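Side-chain contacts in HTH-type transcriptional regulator cbl (Escherichia coli K12, PDB 2FYI), which may act as an accessory LysR-type transcriptional regulator within the cys regulon, and is represented here by its cofactor-binding domain: residues R26-E31 with A165-G170; I33-E38 with L209-A214; L115-Y118 with G124-R127. All blocks are in the same frame, centred on the assembly; numbering follows the deposited sequence.

Interaction 1: residues R26-E31 with A165-G170; sequences RYSLPE and AEQSSG
Tyr27 lays one face of its ring on the backbone corner at Ser168, a CH-pi contact in which Ser168 CA sits 3.5 Å from the ring centroid, only 2° off the normal. Ser168 CB extends the same contact toward the hydroxyl end of the ring, 3.4 Å from Tyr27 CE1. Nearer the root of the side chain, Tyr27 CB comes within 3.5 Å of Gln167 O. The phenol swings beside its own backbone N (chi1 -52°), a turn that puts the opposite face of the ring over Arg26 CB, so the aromatic plane is held flat between its helix neighbour and the 3-10 turn. A valine here would probably expose the CA and CB of Ser168 to a gap and leave Arg26 CB without the ring that covers it.

Polar contacts run through water and within the turn. A water that accepts from Ser28 OG and donates to Gln167 OE1 appears to link these two side chains, whose OG and OE1 stand 4.4 Å apart. Ser168 presents its carbon to the ring and turns its hydroxyl back to Ala165: Ser168 OG donates to Ala165 O at 2.7 Å, in the carbonyl plane, and Ser168 N grips that same oxygen. The hydroxyl, held between Ala165 O and Arg179, is what probably fixes the serine's rotation.

The contact bridges the two lobes of a periplasmic-binding-protein-like domain, joining helix 22-27 to the loop after strand 161-165. Helix 148-157 flanks it through Ser148 and Asp149, with Lys152 bonded to Ser168 O; Trp84, Phe85 and Trp87 of strand 79-94 border Ser28 and Gln167, and Arg26 NE bonds Thr153 OG1 of the second subunit.

Interaction 2: residues I33-E38 with L209-A214; sequences IKAFRE and LELCNA
Leu211, near the end of helix 203-212, reaches across to Ala35 and Phe36 on helix 29-39 and supplies everything its segment offers to this contact. Its CB already points at the opposing helix but is too far back to touch, so the work falls to the branch beyond it. CG stands roughly anti to the backbone N (chi1 -152°), carrying the fork away from its own helix and toward helix 29-39. There the methyls divide. Leu211 CD1 goes to the small side chain, meeting Ala35 CB at 4.5 Å, a loose approach. Leu211 CD2 goes to the next residue, 4.0 Å from Phe36 CA and close to Phe36 N as well, so it rests chiefly on helix backbone. The same methyl lies at the edge of the Phe36 ring, near its plane, with Leu211 CD2 4.3 Å from Phe36 CD2; it does not stack on a face.

The helix backbones are not pressed together: Phe36 CA and Leu211 CA, the nearest pair, are 7.6 Å apart, and the leucine spans much of that distance. All touching atoms across the interface are carbon or backbone. Beyond it, the Phe36 ring meets that of Phe40 with planes at about 40°.

Lys34 and Arg37 lie on Leu157 of the second subunit. Helices 29-39 and 203-212 thus meet side by side through Leu211, and each also packs on the sheet, Ile33 on Leu45 and Leu47 of strand 43-49 and Leu209 on Leu195 of strand 189-196, as in an alpha/beta lobe of the periplasmic-binding-protein fold.

Interaction 3: residues L115-Y118 with G124-R127; sequences LITY and GRSR
Tyr118 O, the carbonyl at the end of strand 115-118, receives NH1 of Arg125 at 2.9 Å. The bond is fairly straight, with an N-H...O angle of 161°, and lies in the carbonyl plane; the oxygen in turn sits at the edge of the guanidinium, near its plane. The arginine wraps round its acceptor: CG leaves anti to the backbone N (chi1 165°), the chain then bends at chi2 (63°), and Arg125 CD passes 3.3 Å from Tyr118 O before the guanidinium closes on it. A second grip holds the group from its own helix, where Asp129 OD1 forms a salt bridge with Arg125 NE. Shared between a carbonyl and a carboxylate, the guanidinium is probably restricted in its rotation, and the carboxylate would be expected to offset its buried charge.

Strand 115-118, helix 125-134 and strand 141-145 make a beta-alpha-beta unit, and Arg125 sits at the first turn of its helix, tying that turn back to the end of the preceding strand. Gly124 occupies the N-cap position, and Gly124 O accepts from Arg127 N at 2.9 Å.

Apolar contact completes the join. Thr117 CG2 touches Arg125 CD at 4.1 Å, the two side chains crossing at about a right angle, and Ile141 of the next strand packs on both. The threonine keeps its polar branch for the sheet, OG1 bonding to Leu163 O. Tyr118 sends its phenol in another direction, its OH bonded to Ser148 OG at the start of helix 148-157 and to Ala165 N at the end of strand 161-165.

Overall arrangement
Interaction 3 is fully buried within one lobe and depends on a charged group bonded to a strand carbonyl; interactions 1 and 2 are only partly buried and lack such a direct polar bond across them. Interaction 1, the nearest to the centre of the chain, joins the lobes with an aromatic face and a water, whereas interaction 2 is purely apolar and belongs to the other lobe. Helix 29-39 begins just after the touching residues of interaction 1 and itself carries interaction 2; both touch the second subunit. Interactions 1 and 3 touch through the tyrosine hydroxyl. Interactions 2 and 3 remain about 16 Å apart at their nearest atoms, on opposite sides of the chain's centre.

Interaction 1: residues R26-E31 with A165-G170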
ATOM      1  N   ARG A  26       0.362   3.701   9.076  1.00 32.76           N
ATOM      2  CA  ARG A  26      -0.126   2.588   9.849  1.00 33.64           C
ATOM      3  C   ARG A  26       0.505   2.421  11.207  1.00 33.92           C
ATOM      4  O   ARG A  26      -0.158   2.030  12.158  1.00 34.15           O
ATOM      5  CB  ARG A  26       0.109   1.299   9.097  1.00 34.16           C
ATOM      6  CG  ARG A  26      -0.650   1.260   7.841  1.00 35.43           C
ATOM      7  CD  ARG A  26      -1.153  -0.073   7.589  1.00 35.16           C
ATOM      8  NE  ARG A  26      -2.190  -0.439   8.526  1.00 35.65           N
ATOM      9  CZ  ARG A  26      -2.526  -1.710   8.720  1.00 36.46           C
ATOM     10  NH1 ARG A  26      -1.886  -2.667   8.041  1.00 36.07           N
ATOM     11  NH2 ARG A  26      -3.491  -2.030   9.565  1.00 36.23           N
ATOM     12  N   TYR A  27       1.797   2.665  11.310  1.00 33.56           N
ATOM     13  CA  TYR A  27       2.512   2.176  12.474  1.00 33.53           C
ATOM     14  C   TYR A  27       3.043   3.222  13.435  1.00 34.38           C
ATOM     15  O   TYR A  27       3.496   2.892  14.527  1.00 35.36           O
ATOM     16  CB  TYR A  27       3.658   1.264  12.060  1.00 32.93           C
ATOM     17  CG  TYR A  27       3.210   0.189  11.131  1.00 32.51           C
ATOM     18  CD1 TYR A  27       3.758   0.061   9.855  1.00 31.68           C
ATOM     19  CD2 TYR A  27       2.204  -0.680  11.511  1.00 32.26           C
ATOM     20  CE1 TYR A  27       3.322  -0.912   8.980  1.00 31.88           C
ATOM     21  CE2 TYR A  27       1.768  -1.655  10.662  1.00 32.73           C
ATOM     22  CZ  TYR A  27       2.320  -1.769   9.390  1.00 32.94           C
ATOM     23  OH  TYR A  27       1.854  -2.779   8.563  1.00 33.96           O
ATOM     24  N   SER A  28       3.010   4.488  13.053  1.00 34.83           N
ATOM     25  CA  SER A  28       3.504   5.550  13.965  1.00 34.03           C
ATOM     26  C   SER A  28       2.563   6.728  14.127  1.00 33.93           C
ATOM     27  O   SER A  28       2.452   7.244  15.219  1.00 35.13           O
ATOM     28  CB  SER A  28       4.841   6.108  13.507  1.00 33.44           C
ATOM     29  OG  SER A  28       5.677   5.054  13.061  1.00 35.22           O
ATOM     30  N   LEU A  29       1.902   7.171  13.057  1.00 32.60           N
ATOM     31  CA  LEU A  29       1.062   8.345  13.137  1.00 31.62           C
ATOM     32  C   LEU A  29      -0.182   8.226  13.988  1.00 31.82           C
ATOM     33  O   LEU A  29      -0.615   9.219  14.552  1.00 32.65           O
ATOM     34  CB  LEU A  29       0.644   8.796  11.767  1.00 31.46           C
ATOM     35  CG  LEU A  29       1.730   9.548  11.045  1.00 32.85           C
ATOM     36  CD1 LEU A  29       1.371   9.584   9.568  1.00 33.72           C
ATOM     37  CD2 LEU A  29       1.861  10.942  11.607  1.00 32.61           C
ATOM     38  N   PRO A  30      -0.793   7.036  14.061  1.00 31.56           N
ATOM     39  CA  PRO A  30      -2.091   7.034  14.708  1.00 31.71           C
ATOM     40  C   PRO A  30      -2.019   7.637  16.116  1.00 32.78           C
ATOM     41  O   PRO A  30      -2.865   8.451  16.504  1.00 32.92           O
ATOM     42  CB  PRO A  30      -2.444   5.547  14.722  1.00 30.55           C
ATOM     43  CG  PRO A  30      -1.752   5.061  13.510  1.00 30.30           C
ATOM     44  CD  PRO A  30      -0.433   5.698  13.583  1.00 30.28           C
ATOM     45  N   GLU A  31      -0.987   7.258  16.859  1.00 34.28           N
ATOM     46  CA  GLU A  31      -0.808   7.729  18.227  1.00 35.72           C
ATOM     47  C   GLU A  31      -0.720   9.254  18.321  1.00 34.98           C
ATOM     48  O   GLU A  31      -1.427   9.921  19.082  1.00 34.54           O
ATOM     49  CB  GLU A  31       0.489   7.186  18.745  1.00 38.71           C
ATOM     50  CG  GLU A  31       0.663   7.455  20.190  1.00 44.00           C
ATOM     51  CD  GLU A  31       1.417   6.320  20.872  1.00 47.35           C
ATOM     52  OE1 GLU A  31       2.298   5.702  20.199  1.00 48.21           O
ATOM     53  OE2 GLU A  31       1.118   6.049  22.073  1.00 49.05           O
ATOM     54  N   ALA A 165      10.251  -3.380   8.038  1.00 36.02           N
ATOM     55  CA  ALA A 165      10.392  -2.389   9.102  1.00 36.25           C
ATOM     56  C   ALA A 165       9.988  -2.988  10.455  1.00 36.63           C
ATOM     57  O   ALA A 165       8.933  -3.580  10.557  1.00 36.13           O
ATOM     58  CB  ALA A 165       9.506  -1.208   8.771  1.00 35.81           C
ATOM     59  N   GLU A 166      10.796  -2.826  11.498  1.00 37.62           N
ATOM     60  CA  GLU A 166      10.471  -3.486  12.769  1.00 39.77           C
ATOM     61  C   GLU A 166       9.123  -3.042  13.377  1.00 40.19           C
ATOM     62  O   GLU A 166       8.447  -3.808  14.063  1.00 40.74           O
ATOM     63  CB  GLU A 166      11.602  -3.305  13.781  1.00 40.08           C
ATOM     64  CG  GLU A 166      11.896  -1.827  14.092  1.00 42.69           C
ATOM     65  CD  GLU A 166      12.971  -1.588  15.178  1.00 42.41           C
ATOM     66  OE1 GLU A 166      13.613  -0.515  15.146  1.00 43.01           O
ATOM     67  OE2 GLU A 166      13.168  -2.454  16.056  1.00 43.54           O
ATOM     68  N   GLN A 167       8.732  -1.806  13.112  1.00 40.97           N
ATOM     69  CA  GLN A 167       7.527  -1.193  13.690  1.00 41.89           C
ATOM     70  C   GLN A 167       6.195  -1.737  13.159  1.00 43.98           C
ATOM     71  O   GLN A 167       5.141  -1.426  13.697  1.00 44.52           O
ATOM     72  CB  GLN A 167       7.653   0.247  13.333  1.00 39.53           C
ATOM     73  CG  GLN A 167       9.051   0.314  12.836  1.00 39.67           C
ATOM     74  CD  GLN A 167       9.241   1.245  11.709  1.00 40.79           C
ATOM     75  OE1 GLN A 167       8.370   2.026  11.357  1.00 41.80           O
ATOM     76  NE2 GLN A 167      10.410   1.215  11.155  1.00 42.12           N
ATOM     77  N   SER A 168       6.244  -2.552  12.109  1.00 46.08           N
ATOM     78  CA  SER A 168       5.047  -3.079  11.490  1.00 48.11           C
ATOM     79  C   SER A 168       4.549  -4.307  12.196  1.00 51.46           C
ATOM     80  O   SER A 168       3.526  -4.840  11.851  1.00 51.11           O
ATOM     81  CB  SER A 168       5.314  -3.422  10.037  1.00 46.31           C
ATOM     82  OG  SER A 168       6.420  -4.263   9.953  1.00 44.16           O
ATOM     83  N   SER A 169       5.292  -4.780  13.176  1.00 57.16           N
ATOM     84  CA  SER A 169       4.812  -5.879  13.989  1.00 62.78           C
ATOM     85  C   SER A 169       3.598  -5.409  14.794  1.00 67.41           C
ATOM     86  O   SER A 169       2.610  -6.154  14.946  1.00 69.00           O
ATOM     87  CB  SER A 169       5.904  -6.353  14.947  1.00 61.86           C
ATOM     88  OG  SER A 169       5.987  -5.468  16.043  1.00 62.00           O
ATOM     89  N   GLY A 170       3.684  -4.175  15.298  0.86 71.49           N
ATOM     90  CA  GLY A 170       2.719  -3.642  16.249  0.86 76.14           C
ATOM     91  C   GLY A 170       1.547  -4.568  16.557  0.86 79.58           C
ATOM     92  O   GLY A 170       1.667  -5.533  17.340  0.86 79.59           O
TER
HETATM   93  O   HOH W   1       6.772   4.293  10.955  1.00  7.17           O

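Interaction 2: residues I33-E38 with L209-A214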
ATOM      1  N   ILE A  33      -1.622  11.291  15.974  1.00 31.72           N
ATOM      2  CA  ILE A  33      -2.892  11.860  15.548  1.00 31.38           C
ATOM      3  C   ILE A  33      -3.955  11.920  16.633  1.00 31.58           C
ATOM      4  O   ILE A  33      -4.647  12.920  16.748  1.00 31.68           O
ATOM      5  CB  ILE A  33      -3.408  11.227  14.296  1.00 31.38           C
ATOM      6  CG1 ILE A  33      -2.574  11.771  13.153  1.00 32.12           C
ATOM      7  CG2 ILE A  33      -4.868  11.574  14.083  1.00 30.52           C
ATOM      8  CD1 ILE A  33      -2.657  10.949  11.909  1.00 33.76           C
ATOM      9  N   LYS A  34      -4.065  10.876  17.447  1.00 31.96           N
ATOM     10  CA  LYS A  34      -4.920  10.948  18.630  1.00 32.63           C
ATOM     11  C   LYS A  34      -4.573  12.152  19.490  1.00 32.61           C
ATOM     12  O   LYS A  34      -5.455  12.958  19.852  1.00 33.74           O
ATOM     13  CB  LYS A  34      -4.822   9.697  19.480  1.00 33.33           C
ATOM     14  CG  LYS A  34      -5.598   8.545  18.921  1.00 36.13           C
ATOM     15  CD  LYS A  34      -6.014   7.555  20.038  1.00 39.40           C
ATOM     16  CE  LYS A  34      -4.897   6.518  20.428  1.00 40.84           C
ATOM     17  NZ  LYS A  34      -4.412   5.582  19.326  1.00 40.96           N
ATOM     18  N   ALA A  35      -3.293  12.280  19.827  1.00 31.67           N
ATOM     19  CA  ALA A  35      -2.835  13.405  20.659  1.00 30.70           C
ATOM     20  C   ALA A  35      -3.237  14.743  20.067  1.00 30.73           C
ATOM     21  O   ALA A  35      -3.778  15.627  20.750  1.00 30.21           O
ATOM     22  CB  ALA A  35      -1.337  13.379  20.800  1.00 29.34           C
ATOM     23  N   PHE A  36      -2.931  14.897  18.787  1.00 30.86           N
ATOM     24  CA  PHE A  36      -3.219  16.130  18.092  1.00 31.42           C
ATOM     25  C   PHE A  36      -4.706  16.470  18.106  1.00 32.41           C
ATOM     26  O   PHE A  36      -5.058  17.628  18.306  1.00 32.25           O
ATOM     27  CB  PHE A  36      -2.709  16.051  16.671  1.00 32.76           C
ATOM     28  CG  PHE A  36      -2.908  17.314  15.881  1.00 33.77           C
ATOM     29  CD1 PHE A  36      -4.003  17.463  15.039  1.00 34.06           C
ATOM     30  CD2 PHE A  36      -1.984  18.346  15.947  1.00 34.81           C
ATOM     31  CE1 PHE A  36      -4.195  18.625  14.285  1.00 33.82           C
ATOM     32  CE2 PHE A  36      -2.167  19.519  15.194  1.00 34.82           C
ATOM     33  CZ  PHE A  36      -3.289  19.646  14.364  1.00 34.08           C
ATOM     34  N   ARG A  37      -5.579  15.478  17.914  1.00 33.32           N
ATOM     35  CA  ARG A  37      -7.005  15.742  17.863  1.00 34.50           C
ATOM     36  C   ARG A  37      -7.564  16.199  19.206  1.00 35.14           C
ATOM     37  O   ARG A  37      -8.486  17.003  19.239  1.00 35.45           O
ATOM     38  CB  ARG A  37      -7.753  14.552  17.282  1.00 35.62           C
ATOM     39  CG  ARG A  37      -7.562  14.465  15.752  1.00 38.08           C
ATOM     40  CD  ARG A  37      -8.261  13.273  15.053  1.00 37.75           C
ATOM     41  NE  ARG A  37      -9.719  13.419  14.992  1.00 40.03           N
ATOM     42  CZ  ARG A  37     -10.552  12.380  14.951  1.00 41.05           C
ATOM     43  NH1 ARG A  37     -10.047  11.152  14.961  1.00 41.85           N
ATOM     44  NH2 ARG A  37     -11.875  12.546  14.916  1.00 41.15           N
ATOM     45  N   GLU A  38      -7.004  15.711  20.312  1.00 36.52           N
ATOM     46  CA  GLU A  38      -7.359  16.227  21.647  1.00 38.07           C
ATOM     47  C   GLU A  38      -6.945  17.678  21.770  1.00 37.59           C
ATOM     48  O   GLU A  38      -7.737  18.558  22.080  1.00 37.70           O
ATOM     49  CB  GLU A  38      -6.563  15.499  22.701  1.00 41.24           C
ATOM     50  CG  GLU A  38      -6.656  14.011  22.595  1.00 46.04           C
ATOM     51  CD  GLU A  38      -7.533  13.450  23.699  1.00 48.74           C
ATOM     52  OE1 GLU A  38      -8.429  14.204  24.181  1.00 50.09           O
ATOM     53  OE2 GLU A  38      -7.310  12.273  24.088  1.00 50.00           O
ATOM     54  N   LEU A 209       4.763  19.295  14.778  1.00 38.80           N
ATOM     55  CA  LEU A 209       6.136  18.820  14.709  1.00 40.24           C
ATOM     56  C   LEU A 209       6.641  18.611  16.107  1.00 41.26           C
ATOM     57  O   LEU A 209       7.274  17.599  16.399  1.00 41.96           O
ATOM     58  CB  LEU A 209       7.058  19.788  13.951  1.00 39.96           C
ATOM     59  CG  LEU A 209       6.859  19.901  12.436  1.00 39.54           C
ATOM     60  CD1 LEU A 209       8.174  19.962  11.744  1.00 39.33           C
ATOM     61  CD2 LEU A 209       6.127  18.698  11.939  1.00 40.43           C
ATOM     62  N   GLU A 210       6.343  19.559  16.979  1.00 42.81           N
ATOM     63  CA  GLU A 210       6.848  19.504  18.349  1.00 45.37           C
ATOM     64  C   GLU A 210       6.308  18.270  19.093  1.00 44.91           C
ATOM     65  O   GLU A 210       7.044  17.417  19.608  1.00 44.40           O
ATOM     66  CB  GLU A 210       6.452  20.780  19.060  1.00 47.57           C
ATOM     67  CG  GLU A 210       7.048  20.909  20.406  1.00 51.69           C
ATOM     68  CD  GLU A 210       6.155  21.747  21.277  1.00 54.72           C
ATOM     69  OE1 GLU A 210       6.218  23.011  21.190  1.00 55.76           O
ATOM     70  OE2 GLU A 210       5.357  21.127  22.027  1.00 56.42           O
ATOM     71  N   LEU A 211       4.988  18.214  19.122  1.00 44.75           N
ATOM     72  CA  LEU A 211       4.226  17.056  19.490  1.00 44.21           C
ATOM     73  C   LEU A 211       4.870  15.732  19.066  1.00 44.54           C
ATOM     74  O   LEU A 211       4.805  14.762  19.811  1.00 45.02           O
ATOM     75  CB  LEU A 211       2.864  17.199  18.837  1.00 44.62           C
ATOM     76  CG  LEU A 211       1.713  16.520  19.555  1.00 45.36           C
ATOM     77  CD1 LEU A 211       2.032  16.336  21.047  1.00 45.01           C
ATOM     78  CD2 LEU A 211       0.432  17.326  19.306  1.00 45.18           C
ATOM     79  N   CYS A 212       5.462  15.685  17.870  1.00 44.63           N
ATOM     80  CA  CYS A 212       6.154  14.487  17.371  1.00 44.62           C
ATOM     81  C   CYS A 212       7.465  14.175  18.079  1.00 45.64           C
ATOM     82  O   CYS A 212       7.851  12.995  18.199  1.00 45.74           O
ATOM     83  CB  CYS A 212       6.528  14.688  15.933  1.00 44.77           C
ATOM     84  SG  CYS A 212       5.330  14.101  14.866  1.00 46.12           S
ATOM     85  N   ASN A 213       8.163  15.225  18.520  1.00 45.66           N
ATOM     86  CA  ASN A 213       9.530  15.063  18.984  1.00 46.78           C
ATOM     87  C   ASN A 213       9.918  15.989  20.150  1.00 46.99           C
ATOM     88  O   ASN A 213      10.038  17.218  19.985  1.00 47.36           O
ATOM     89  CB  ASN A 213      10.491  15.241  17.801  1.00 49.38           C
ATOM     90  CG  ASN A 213      11.786  14.457  17.977  1.00 51.56           C
ATOM     91  OD1 ASN A 213      11.821  13.453  18.696  1.00 52.92           O
ATOM     92  ND2 ASN A 213      12.855  14.907  17.318  1.00 52.24           N
ATOM     93  N   ALA A 214      10.119  15.401  21.332  1.00 46.64           N
ATOM     94  CA  ALA A 214      10.483  16.182  22.510  1.00 46.41           C
ATOM     95  C   ALA A 214      11.790  16.932  22.247  1.00 46.68           C
ATOM     96  O   ALA A 214      12.066  17.959  22.879  1.00 46.55           O
ATOM     97  CB  ALA A 214      10.601  15.282  23.762  1.00 46.22           C
TER

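Interaction 3: residues L115-Y118 with G124-R127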
ATOM      1  N   LEU A 115      13.628 -13.560  -1.174  1.00 34.66           N
ATOM      2  CA  LEU A 115      13.223 -12.429  -0.329  1.00 35.76           C
ATOM      3  C   LEU A 115      11.963 -11.754  -0.785  1.00 35.66           C
ATOM      4  O   LEU A 115      11.701 -11.622  -2.000  1.00 36.14           O
ATOM      5  CB  LEU A 115      14.254 -11.350  -0.296  1.00 38.27           C
ATOM      6  CG  LEU A 115      15.469 -11.812   0.461  1.00 42.47           C
ATOM      7  CD1 LEU A 115      16.390 -10.600   0.717  1.00 43.72           C
ATOM      8  CD2 LEU A 115      15.026 -12.503   1.759  1.00 43.10           C
ATOM      9  N   ILE A 116      11.194 -11.295   0.196  1.00 33.46           N
ATOM     10  CA  ILE A 116      10.027 -10.504  -0.066  1.00 31.41           C
ATOM     11  C   ILE A 116      10.263  -9.226   0.677  1.00 31.16           C
ATOM     12  O   ILE A 116      10.288  -9.198   1.897  1.00 31.78           O
ATOM     13  CB  ILE A 116       8.776 -11.167   0.460  1.00 30.98           C
ATOM     14  CG1 ILE A 116       8.685 -12.587  -0.047  1.00 30.51           C
ATOM     15  CG2 ILE A 116       7.531 -10.388   0.051  1.00 30.27           C
ATOM     16  CD1 ILE A 116       7.632 -13.322   0.672  1.00 31.46           C
ATOM     17  N   THR A 117      10.466  -8.152  -0.061  1.00 31.38           N
ATOM     18  CA  THR A 117      10.832  -6.908   0.581  1.00 31.57           C
ATOM     19  C   THR A 117      10.413  -5.694  -0.224  1.00 31.75           C
ATOM     20  O   THR A 117       9.798  -5.837  -1.284  1.00 31.50           O
ATOM     21  CB  THR A 117      12.312  -6.860   0.912  1.00 30.21           C
ATOM     22  OG1 THR A 117      12.500  -5.904   1.947  1.00 32.16           O
ATOM     23  CG2 THR A 117      13.118  -6.462  -0.276  1.00 28.91           C
ATOM     24  N   TYR A 118      10.724  -4.511   0.297  1.00 32.15           N
ATOM     25  CA  TYR A 118      10.303  -3.266  -0.338  1.00 33.59           C
ATOM     26  C   TYR A 118      10.991  -3.054  -1.667  1.00 34.39           C
ATOM     27  O   TYR A 118      12.107  -3.478  -1.867  1.00 34.75           O
ATOM     28  CB  TYR A 118      10.582  -2.071   0.577  1.00 33.63           C
ATOM     29  CG  TYR A 118       9.981  -2.256   1.938  1.00 33.28           C
ATOM     30  CD1 TYR A 118      10.799  -2.493   3.041  1.00 33.28           C
ATOM     31  CD2 TYR A 118       8.603  -2.245   2.113  1.00 31.87           C
ATOM     32  CE1 TYR A 118      10.264  -2.694   4.294  1.00 32.80           C
ATOM     33  CE2 TYR A 118       8.058  -2.441   3.354  1.00 32.60           C
ATOM     34  CZ  TYR A 118       8.901  -2.674   4.446  1.00 33.18           C
ATOM     35  OH  TYR A 118       8.383  -2.869   5.707  1.00 33.52           O
ATOM     36  N   GLY A 124      13.653   1.932   3.212  1.00 37.73           N
ATOM     37  CA  GLY A 124      15.012   1.578   3.565  1.00 37.13           C
ATOM     38  C   GLY A 124      15.637   0.462   2.772  1.00 36.23           C
ATOM     39  O   GLY A 124      16.552  -0.181   3.239  1.00 36.38           O
ATOM     40  N   ARG A 125      15.151   0.248   1.563  1.00 36.07           N
ATOM     41  CA  ARG A 125      15.569  -0.881   0.743  1.00 35.01           C
ATOM     42  C   ARG A 125      17.066  -0.833   0.512  1.00 35.39           C
ATOM     43  O   ARG A 125      17.734  -1.872   0.396  1.00 35.62           O
ATOM     44  CB  ARG A 125      14.809  -0.862  -0.586  1.00 33.73           C
ATOM     45  CG  ARG A 125      15.385  -1.743  -1.644  1.00 33.01           C
ATOM     46  CD  ARG A 125      15.352  -3.216  -1.256  1.00 33.64           C
ATOM     47  NE  ARG A 125      16.080  -3.950  -2.282  1.00 33.99           N
ATOM     48  CZ  ARG A 125      15.554  -4.398  -3.420  1.00 33.67           C
ATOM     49  NH1 ARG A 125      14.264  -4.266  -3.696  1.00 32.84           N
ATOM     50  NH2 ARG A 125      16.334  -4.993  -4.290  1.00 33.30           N
ATOM     51  N   SER A 126      17.605   0.375   0.464  1.00 34.84           N
ATOM     52  CA  SER A 126      19.004   0.499   0.124  1.00 35.54           C
ATOM     53  C   SER A 126      19.898   0.103   1.286  1.00 35.01           C
ATOM     54  O   SER A 126      21.054  -0.239   1.078  1.00 35.08           O
ATOM     55  CB  SER A 126      19.332   1.904  -0.324  1.00 35.00           C
ATOM     56  OG  SER A 126      18.937   2.757   0.709  1.00 36.00           O
ATOM     57  N   ARG A 127      19.382   0.148   2.505  1.00 34.56           N
ATOM     58  CA  ARG A 127      20.148  -0.406   3.601  1.00 35.59           C
ATOM     59  C   ARG A 127      20.286  -1.892   3.376  1.00 35.34           C
ATOM     60  O   ARG A 127      21.330  -2.462   3.685  1.00 35.73           O
ATOM     61  CB  ARG A 127      19.495  -0.170   4.948  1.00 37.20           C
ATOM     62  CG  ARG A 127      19.226   1.250   5.230  1.00 39.22           C
ATOM     63  CD  ARG A 127      20.479   1.944   5.398  1.00 41.37           C
ATOM     64  NE  ARG A 127      20.351   3.253   4.788  1.00 45.11           N
ATOM     65  CZ  ARG A 127      20.057   4.372   5.450  1.00 46.80           C
ATOM     66  NH1 ARG A 127      19.846   4.365   6.763  1.00 48.09           N
ATOM     67  NH2 ARG A 127      19.982   5.511   4.794  1.00 47.35           N
TER